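PDB 1JAK: beta-N-acetylhexosaminidase, which hydrolyses terminal beta-linked N-acetylhexosamine residues from glycosides as a family 20 enzyme, by substrate-assisted catalysis. Local coordinates for residues T47-D52 with L76-H81; R87-G92 with T110-K115; F297-I302 with Q337-K342. All coordinates share one frame; numbering follows the deposited sequence.

Contact 1 of 3, residues T47-D52 with L76-H81; sequences THIRVD and LPVTAH
The carbonyl oxygen of T79 takes the shortest direct bond between the two segments, from V51 N at 2.8 Å. The same T79 O also meets the CA of R50 in a C-H...O contact. I49 uses both its backbone groups: its N bonds P77 O at 2.9 Å, and its O accepts from T79 N at 3.0 Å. The pairing is parallel, I49 beside V78 and R50 beside T79. Outside the strand pair, one water bridges T47 O and L76 N.

P77 lies over a face of the H48 imidazole. Its CG sits 3.5 Å from the H48 ring centroid, almost on the ring normal, a CH-pi contact. R50 has CG anti to its N (chi1 176°) and bends at chi2 (66°). A80 O then lies over one face of the guanidinium, 3.3 Å from R50 CZ. Weak bonds from R50 NE to G82 O and from NH1 to V51 O help to hold it. V51 CG2 meets V78 CG1 at 3.9 Å, next to helix 55-72, which links the two strands in a beta-alpha-beta unit. The backbone bonds therefore fix the register, while I49, V51 and V78 add apolar contacts and H48 and R50 polar and ring contacts.

Contact 2 of 3, residues R87-G92 with T110-K115; sequences RLRLAG and TITARK
R89 is bonded to 110-115 through its backbone N, its backbone O and its side chain. R89 N donates to I111 O at 2.9 Å, and R89 O accepts from A113 N at 3.1 Å. Before this, I111 N bonds R87 O at 2.8 Å. After it, A91 N reaches A113 O at 2.9 Å. L90 N turns instead to D52 OD2, and the backbones of T110 and T112 bond those of D103 and R101 on strand 100-105.

The R89 side chain leaves with CG between its own N and carbonyl carbon (chi1 53°). It runs beside T112, and NH1 donates to T112 OG1 at 3.0 Å. The hydroxyl lies in the guanidinium plane, at its edge. R89 CD also packs on T110 CG2 at 3.6 Å. The R87 guanidinium is held by D52 in a salt bridge, and R114 NH1 by G93 O.

On the opposite face, L88 CD2 lies 3.9 Å from I111 CD1. L90 and I111 also touch L119 of helix 116-129, and L88 touches V60 of helix 55-72. These parallel strands, with helices against their apolar face, form part of the mixed sheet of the alpha/beta domain that precedes the catalytic barrel in family 20 enzymes.

Contact 3 of 3, residues F297-I302 with Q337-K342; sequences FVDDVI and QPIVAK
D299 and K342 form the salt bridge between the two segments. K342 NZ donates to D299 OD2 at 2.8 Å. It comes to the syn side of that oxygen, 22° out of the carboxylate plane. The lysine reaches across because its chain is fully extended: CG is anti to the backbone N (chi1 172°), and every later torsion is also near 180°. D299 also has CG anti to its N, which brings the carboxylate to the lysine. The two side chains meet at about a right angle. The other carboxylate oxygen, D299 OD1, is bonded to the hydroxyl of Y343, just after the second segment. Each oxygen of the carboxylate thus has its own partner. This probably restricts its rotation and favours the charged form.

Both segments belong to the catalytic alpha/beta barrel. Helix 292-307 leads into strand 313-315, and helix 326-342 leads into strand 346-350. These strands are neighbours in the parallel sheet, so the contact joins consecutive helices of the outer layer. The short segments run in the same general direction, 33° apart, with their axes 9.9 Å from each other at the closest point.

Apolar contacts lie beside the ion pair and centre on I339. Its two branches have different partners. I339 CD1 touches V298 CG1 at 3.9 Å. I339 CG2 meets I302 CG2, also at 3.9 Å, and lies 3.8 Å from D299 OD2. The methyl thus sits between the apolar patch and the carboxylate. The I339 side chain crosses those of V298 and I302 at about a right angle. V340 adds a looser contact, with its CG2 4.4 Å from I302 CD1. V298 and I302 are buried, and V298 also packs on M253.

Contacts 1 and 2 belong to one mixed sheet. Their centres are about 13 Å apart, and strands 49-50 and 86-90 lie side by side in it. Two probable hydrogen bonds join them: R50 O to L88 N at 2.8 Å, and D52 OD2 to L90 N at 2.7 Å. Contact 3 is in the catalytic barrel. Its centre is about 46 Å from that of contact 1 and about 40 Å from that of contact 2. The nearest atoms are about 35 Å and about 23 Å away. None of the three contacts contains a residue of the inhibitor pocket. Contact 3 is linked to it through the chain: D319 and E320 of the pocket follow strand 313-315, and W350 ends strand 346-350.

Contact 1 of 3, residues T47-D52 with L76-H81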
loop_
_atom_site.group_PDB
_atom_site.type_symbol
_atom_site.label_atom_id
_atom_site.label_comp_id
_atom_site.label_asym_id
_atom_site.label_seq_id
_atom_site.Cartn_x
_atom_site.Cartn_y
_atom_site.Cartn_z
ATOM N N THR A 47 -14.928 23.843 18.432
ATOM C CA THR A 47 -15.163 23.416 17.058
ATOM C C THR A 47 -15.923 22.099 16.951
ATOM O O THR A 47 -15.582 21.113 17.606
ATOM C CB THR A 47 -13.841 23.285 16.277
ATOM O OG1 THR A 47 -13.224 24.573 16.161
ATOM C CG2 THR A 47 -14.100 22.727 14.877
ATOM N N HIS A 48 -16.960 22.104 16.120
ATOM C CA HIS A 48 -17.783 20.926 15.871
ATOM C C HIS A 48 -17.449 20.403 14.477
ATOM O O HIS A 48 -17.031 21.166 13.608
ATOM C CB HIS A 48 -19.271 21.290 15.896
ATOM C CG HIS A 48 -19.821 21.534 17.266
ATOM N ND1 HIS A 48 -19.065 22.058 18.292
ATOM C CD2 HIS A 48 -21.067 21.361 17.768
ATOM C CE1 HIS A 48 -19.820 22.196 19.367
ATOM N NE2 HIS A 48 -21.039 21.781 19.076
ATOM N N ILE A 49 -17.625 19.101 14.278
ATOM C CA ILE A 49 -17.396 18.490 12.976
ATOM C C ILE A 49 -18.788 18.161 12.449
ATOM O O ILE A 49 -19.462 17.267 12.962
ATOM C CB ILE A 49 -16.558 17.199 13.088
ATOM C CG1 ILE A 49 -15.124 17.554 13.495
ATOM C CG2 ILE A 49 -16.557 16.453 11.756
ATOM C CD1 ILE A 49 -14.277 16.356 13.873
ATOM N N ARG A 50 -19.222 18.917 11.445
ATOM C CA ARG A 50 -20.537 18.734 10.843
ATOM C C ARG A 50 -20.442 17.775 9.666
ATOM O O ARG A 50 -19.621 17.964 8.773
ATOM C CB ARG A 50 -21.080 20.086 10.367
ATOM C CG ARG A 50 -22.415 20.033 9.623
ATOM C CD ARG A 50 -23.561 19.593 10.517
ATOM N NE ARG A 50 -24.858 20.012 9.984
ATOM C CZ ARG A 50 -25.423 19.517 8.886
ATOM N NH1 ARG A 50 -24.816 18.568 8.188
ATOM N NH2 ARG A 50 -26.598 19.981 8.482
ATOM N N VAL A 51 -21.286 16.748 9.678
ATOM C CA VAL A 51 -21.312 15.755 8.611
ATOM C C VAL A 51 -22.743 15.569 8.120
ATOM O O VAL A 51 -23.690 16.040 8.752
ATOM C CB VAL A 51 -20.798 14.386 9.102
ATOM C CG1 VAL A 51 -19.370 14.514 9.611
ATOM C CG2 VAL A 51 -21.708 13.852 10.201
ATOM N N ASP A 52 -22.899 14.886 6.991
ATOM C CA ASP A 52 -24.230 14.631 6.459
ATOM C C ASP A 52 -24.895 13.575 7.326
ATOM O O ASP A 52 -24.219 12.812 8.019
ATOM C CB ASP A 52 -24.155 14.132 5.016
ATOM C CG ASP A 52 -23.497 15.129 4.092
ATOM O OD1 ASP A 52 -23.824 16.332 4.183
ATOM O OD2 ASP A 52 -22.661 14.709 3.268
ATOM N N LEU A 76 -14.573 18.004 20.104
ATOM C CA LEU A 76 -14.785 17.761 18.678
ATOM C C LEU A 76 -15.949 16.818 18.400
ATOM O O LEU A 76 -15.774 15.748 17.818
ATOM C CB LEU A 76 -13.507 17.198 18.051
ATOM C CG LEU A 76 -12.326 18.170 18.013
ATOM C CD1 LEU A 76 -11.052 17.416 17.670
ATOM C CD2 LEU A 76 -12.600 19.268 16.998
ATOM N N PRO A 77 -17.164 17.210 18.806
ATOM C CA PRO A 77 -18.329 16.354 18.572
ATOM C C PRO A 77 -18.650 16.250 17.083
ATOM O O PRO A 77 -18.443 17.202 16.331
ATOM C CB PRO A 77 -19.431 17.065 19.350
ATOM C CG PRO A 77 -19.066 18.506 19.176
ATOM C CD PRO A 77 -17.566 18.498 19.400
ATOM N N VAL A 78 -19.137 15.085 16.667
ATOM C CA VAL A 78 -19.513 14.853 15.274
ATOM C C VAL A 78 -21.039 14.890 15.233
ATOM O O VAL A 78 -21.706 14.084 15.881
ATOM C CB VAL A 78 -18.997 13.485 14.779
ATOM C CG1 VAL A 78 -19.445 13.237 13.341
ATOM C CG2 VAL A 78 -17.480 13.455 14.868
ATOM N N THR A 79 -21.580 15.833 14.472
ATOM C CA THR A 79 -23.023 16.018 14.386
ATOM C C THR A 79 -23.531 16.231 12.965
ATOM O O THR A 79 -22.794 16.683 12.089
ATOM C CB THR A 79 -23.445 17.232 15.244
ATOM O OG1 THR A 79 -24.825 17.531 15.020
ATOM C CG2 THR A 79 -22.597 18.451 14.887
ATOM N N ALA A 80 -24.805 15.910 12.752
ATOM C CA ALA A 80 -25.437 16.070 11.448
ATOM C C ALA A 80 -26.355 17.293 11.447
ATOM O O ALA A 80 -27.266 17.398 10.625
ATOM C CB ALA A 80 -26.231 14.818 11.095
ATOM N N HIS A 81 -26.113 18.212 12.378
ATOM C CA HIS A 81 -26.910 19.432 12.475
ATOM C C HIS A 81 -26.031 20.618 12.867
ATOM O O HIS A 81 -24.976 20.442 13.477
ATOM C CB HIS A 81 -28.034 19.259 13.501
ATOM C CG HIS A 81 -28.933 18.096 13.220
ATOM N ND1 HIS A 81 -28.739 16.852 13.779
ATOM C CD2 HIS A 81 -30.013 17.980 12.409
ATOM C CE1 HIS A 81 -29.660 16.019 13.327
ATOM N NE2 HIS A 81 -30.445 16.678 12.494
HETATM O O HOH W 1 -14.867 20.682 20.203
#

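Contact 2 of 3, residues R87-G92 with T110-K115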
loop_
_atom_site.group_PDB
_atom_site.type_symbol
_atom_site.label_atom_id
_atom_site.label_comp_id
_atom_site.label_asym_id
_atom_site.label_seq_id
_atom_site.Cartn_x
_atom_site.Cartn_y
_atom_site.Cartn_z
ATOM N N ARG A 87 -16.586 21.087 8.197
ATOM C CA ARG A 87 -17.713 20.422 7.561
ATOM C C ARG A 87 -17.289 19.433 6.490
ATOM O O ARG A 87 -16.467 19.747 5.630
ATOM C CB ARG A 87 -18.655 21.457 6.939
ATOM C CG ARG A 87 -19.829 20.857 6.166
ATOM C CD ARG A 87 -21.159 21.274 6.772
ATOM N NE ARG A 87 -22.312 20.851 5.975
ATOM C CZ ARG A 87 -22.685 19.587 5.786
ATOM N NH1 ARG A 87 -22.001 18.589 6.332
ATOM N NH2 ARG A 87 -23.758 19.318 5.050
ATOM N N LEU A 88 -17.857 18.234 6.565
ATOM C CA LEU A 88 -17.588 17.185 5.594
ATOM C C LEU A 88 -18.912 16.993 4.865
ATOM O O LEU A 88 -19.905 16.587 5.467
ATOM C CB LEU A 88 -17.180 15.890 6.305
ATOM C CG LEU A 88 -16.030 16.013 7.310
ATOM C CD1 LEU A 88 -15.690 14.633 7.866
ATOM C CD2 LEU A 88 -14.812 16.628 6.637
ATOM N N ARG A 89 -18.936 17.302 3.574
ATOM C CA ARG A 89 -20.175 17.177 2.823
ATOM C C ARG A 89 -20.073 16.412 1.518
ATOM O O ARG A 89 -19.113 16.562 0.764
ATOM C CB ARG A 89 -20.760 18.567 2.557
ATOM C CG ARG A 89 -19.801 19.545 1.905
ATOM C CD ARG A 89 -20.364 20.962 1.942
ATOM N NE ARG A 89 -21.566 21.105 1.123
ATOM C CZ ARG A 89 -21.561 21.173 -0.204
ATOM N NH1 ARG A 89 -20.415 21.113 -0.869
ATOM N NH2 ARG A 89 -22.701 21.303 -0.869
ATOM N N LEU A 90 -21.083 15.585 1.272
ATOM C CA LEU A 90 -21.158 14.794 0.053
ATOM C C LEU A 90 -22.080 15.535 -0.902
ATOM O O LEU A 90 -23.225 15.838 -0.562
ATOM C CB LEU A 90 -21.723 13.406 0.355
ATOM C CG LEU A 90 -20.867 12.532 1.271
ATOM C CD1 LEU A 90 -21.629 11.273 1.645
ATOM C CD2 LEU A 90 -19.559 12.190 0.571
ATOM N N ALA A 91 -21.573 15.837 -2.090
ATOM C CA ALA A 91 -22.357 16.548 -3.086
ATOM C C ALA A 91 -21.799 16.298 -4.476
ATOM O O ALA A 91 -20.717 15.731 -4.630
ATOM C CB ALA A 91 -22.346 18.038 -2.783
ATOM N N GLY A 92 -22.548 16.719 -5.490
ATOM C CA GLY A 92 -22.093 16.545 -6.853
ATOM C C GLY A 92 -20.881 17.421 -7.077
ATOM O O GLY A 92 -20.677 18.402 -6.362
ATOM N N THR A 110 -14.115 23.371 4.907
ATOM C CA THR A 110 -15.125 22.520 4.305
ATOM C C THR A 110 -14.487 21.579 3.299
ATOM O O THR A 110 -13.771 22.012 2.396
ATOM C CB THR A 110 -16.203 23.342 3.579
ATOM O OG1 THR A 110 -16.864 24.199 4.518
ATOM C CG2 THR A 110 -17.230 22.420 2.933
ATOM N N ILE A 111 -14.741 20.289 3.477
ATOM C CA ILE A 111 -14.231 19.275 2.565
ATOM C C ILE A 111 -15.451 18.721 1.846
ATOM O O ILE A 111 -16.364 18.186 2.475
ATOM C CB ILE A 111 -13.514 18.140 3.320
ATOM C CG1 ILE A 111 -12.261 18.692 4.005
ATOM C CG2 ILE A 111 -13.139 17.018 2.348
ATOM C CD1 ILE A 111 -11.533 17.681 4.874
ATOM N N THR A 112 -15.468 18.871 0.526
ATOM C CA THR A 112 -16.584 18.402 -0.282
ATOM C C THR A 112 -16.133 17.299 -1.232
ATOM O O THR A 112 -15.063 17.389 -1.827
ATOM C CB THR A 112 -17.175 19.557 -1.118
ATOM O OG1 THR A 112 -17.547 20.637 -0.251
ATOM C CG2 THR A 112 -18.400 19.083 -1.886
ATOM N N ALA A 113 -16.954 16.265 -1.371
ATOM C CA ALA A 113 -16.633 15.149 -2.258
ATOM C C ALA A 113 -17.902 14.424 -2.688
ATOM O O ALA A 113 -18.975 14.655 -2.130
ATOM C CB ALA A 113 -15.694 14.178 -1.552
ATOM N N ARG A 114 -17.779 13.544 -3.679
ATOM C CA ARG A 114 -18.929 12.787 -4.152
ATOM C C ARG A 114 -19.114 11.546 -3.288
ATOM O O ARG A 114 -20.239 11.104 -3.056
ATOM C CB ARG A 114 -18.737 12.368 -5.613
ATOM C CG ARG A 114 -18.579 13.524 -6.586
ATOM C CD ARG A 114 -18.361 13.012 -8.005
ATOM N NE ARG A 114 -19.541 12.330 -8.530
ATOM C CZ ARG A 114 -20.648 12.952 -8.928
ATOM N NH1 ARG A 114 -20.729 14.274 -8.865
ATOM N NH2 ARG A 114 -21.678 12.252 -9.384
ATOM N N LYS A 115 -18.006 10.986 -2.811
ATOM C CA LYS A 115 -18.060 9.789 -1.980
ATOM C C LYS A 115 -17.201 9.889 -0.722
ATOM O O LYS A 115 -16.326 10.748 -0.620
ATOM C CB LYS A 115 -17.643 8.563 -2.798
ATOM C CG LYS A 115 -18.618 8.222 -3.919
ATOM C CD LYS A 115 -18.374 6.827 -4.466
ATOM C CE LYS A 115 -19.446 6.435 -5.474
ATOM N NZ LYS A 115 -19.249 5.048 -5.982
#

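Contact 3 of 3, residues F297-I302 with Q337-K342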
loop_
_atom_site.group_PDB
_atom_site.type_symbol
_atom_site.label_atom_id
_atom_site.label_comp_id
_atom_site.label_asym_id
_atom_site.label_seq_id
_atom_site.Cartn_x
_atom_site.Cartn_y
_atom_site.Cartn_z
ATOM N N PHE A 297 -5.467 -28.701 -4.652
ATOM C CA PHE A 297 -4.919 -27.844 -3.605
ATOM C C PHE A 297 -5.122 -26.368 -3.955
ATOM O O PHE A 297 -5.645 -25.591 -3.151
ATOM C CB PHE A 297 -3.423 -28.137 -3.443
ATOM C CG PHE A 297 -2.699 -27.149 -2.573
ATOM C CD1 PHE A 297 -2.847 -27.179 -1.193
ATOM C CD2 PHE A 297 -1.876 -26.181 -3.140
ATOM C CE1 PHE A 297 -2.185 -26.254 -0.385
ATOM C CE2 PHE A 297 -1.211 -25.251 -2.342
ATOM C CZ PHE A 297 -1.369 -25.290 -0.962
ATOM N N VAL A 298 -4.713 -25.984 -5.159
ATOM C CA VAL A 298 -4.849 -24.601 -5.597
ATOM C C VAL A 298 -6.307 -24.154 -5.618
ATOM O O VAL A 298 -6.628 -23.047 -5.184
ATOM C CB VAL A 298 -4.234 -24.392 -6.995
ATOM C CG1 VAL A 298 -4.570 -22.998 -7.513
ATOM C CG2 VAL A 298 -2.719 -24.568 -6.920
ATOM N N ASP A 299 -7.192 -25.012 -6.113
ATOM C CA ASP A 299 -8.605 -24.663 -6.166
ATOM C C ASP A 299 -9.161 -24.459 -4.757
ATOM O O ASP A 299 -9.882 -23.489 -4.508
ATOM C CB ASP A 299 -9.397 -25.744 -6.905
ATOM C CG ASP A 299 -10.838 -25.337 -7.160
ATOM O OD1 ASP A 299 -11.637 -25.368 -6.207
ATOM O OD2 ASP A 299 -11.166 -24.973 -8.308
ATOM N N ASP A 300 -8.816 -25.357 -3.835
ATOM C CA ASP A 300 -9.291 -25.242 -2.456
ATOM C C ASP A 300 -8.829 -23.935 -1.813
ATOM O O ASP A 300 -9.620 -23.225 -1.186
ATOM C CB ASP A 300 -8.797 -26.410 -1.589
ATOM C CG ASP A 300 -9.514 -27.717 -1.885
ATOM O OD1 ASP A 300 -10.642 -27.685 -2.423
ATOM O OD2 ASP A 300 -8.953 -28.780 -1.554
ATOM N N VAL A 301 -7.546 -23.622 -1.966
ATOM C CA VAL A 301 -6.993 -22.406 -1.380
ATOM C C VAL A 301 -7.574 -21.127 -1.981
ATOM O O VAL A 301 -7.992 -20.229 -1.248
ATOM C CB VAL A 301 -5.455 -22.376 -1.514
ATOM C CG1 VAL A 301 -4.916 -21.017 -1.079
ATOM C CG2 VAL A 301 -4.848 -23.473 -0.654
ATOM N N ILE A 302 -7.603 -21.040 -3.305
ATOM C CA ILE A 302 -8.138 -19.852 -3.959
ATOM C C ILE A 302 -9.621 -19.676 -3.633
ATOM O O ILE A 302 -10.101 -18.552 -3.456
ATOM C CB ILE A 302 -7.931 -19.928 -5.490
ATOM C CG1 ILE A 302 -6.435 -19.801 -5.804
ATOM C CG2 ILE A 302 -8.734 -18.839 -6.188
ATOM C CD1 ILE A 302 -6.087 -19.875 -7.284
ATOM N N GLN A 337 -5.100 -19.782 -13.763
ATOM C CA GLN A 337 -5.721 -18.465 -13.900
ATOM C C GLN A 337 -7.248 -18.529 -13.908
ATOM O O GLN A 337 -7.907 -17.732 -13.238
ATOM C CB GLN A 337 -5.235 -17.750 -15.163
ATOM C CG GLN A 337 -3.783 -17.306 -15.113
ATOM C CD GLN A 337 -3.398 -16.467 -16.316
ATOM O OE1 GLN A 337 -3.689 -15.271 -16.373
ATOM N NE2 GLN A 337 -2.752 -17.096 -17.292
ATOM N N PRO A 338 -7.832 -19.479 -14.659
ATOM C CA PRO A 338 -9.294 -19.587 -14.706
ATOM C C PRO A 338 -9.949 -19.814 -13.345
ATOM O O PRO A 338 -11.116 -19.473 -13.148
ATOM C CB PRO A 338 -9.521 -20.765 -15.653
ATOM C CG PRO A 338 -8.347 -20.672 -16.582
ATOM C CD PRO A 338 -7.210 -20.405 -15.625
ATOM N N ILE A 339 -9.201 -20.395 -12.410
ATOM C CA ILE A 339 -9.727 -20.667 -11.076
ATOM C C ILE A 339 -10.103 -19.375 -10.351
ATOM O O ILE A 339 -11.061 -19.345 -9.576
ATOM C CB ILE A 339 -8.703 -21.457 -10.225
ATOM C CG1 ILE A 339 -8.403 -22.801 -10.901
ATOM C CG2 ILE A 339 -9.247 -21.687 -8.819
ATOM C CD1 ILE A 339 -7.384 -23.663 -10.161
ATOM N N VAL A 340 -9.351 -18.309 -10.607
ATOM C CA VAL A 340 -9.621 -17.020 -9.979
ATOM C C VAL A 340 -10.978 -16.493 -10.446
ATOM O O VAL A 340 -11.795 -16.048 -9.636
ATOM C CB VAL A 340 -8.516 -15.994 -10.327
ATOM C CG1 VAL A 340 -8.800 -14.657 -9.650
ATOM C CG2 VAL A 340 -7.160 -16.532 -9.879
ATOM N N ALA A 341 -11.217 -16.550 -11.754
ATOM C CA ALA A 341 -12.481 -16.089 -12.321
ATOM C C ALA A 341 -13.623 -16.988 -11.849
ATOM O O ALA A 341 -14.754 -16.532 -11.663
ATOM C CB ALA A 341 -12.407 -16.096 -13.847
ATOM N N LYS A 342 -13.321 -18.270 -11.668
ATOM C CA LYS A 342 -14.311 -19.238 -11.206
ATOM C C LYS A 342 -14.903 -18.770 -9.879
ATOM O O LYS A 342 -16.088 -18.971 -9.605
ATOM C CB LYS A 342 -13.654 -20.606 -11.016
ATOM C CG LYS A 342 -14.536 -21.647 -10.345
ATOM C CD LYS A 342 -13.765 -22.939 -10.124
ATOM C CE LYS A 342 -14.593 -23.964 -9.372
ATOM N NZ LYS A 342 -13.821 -25.220 -9.145
#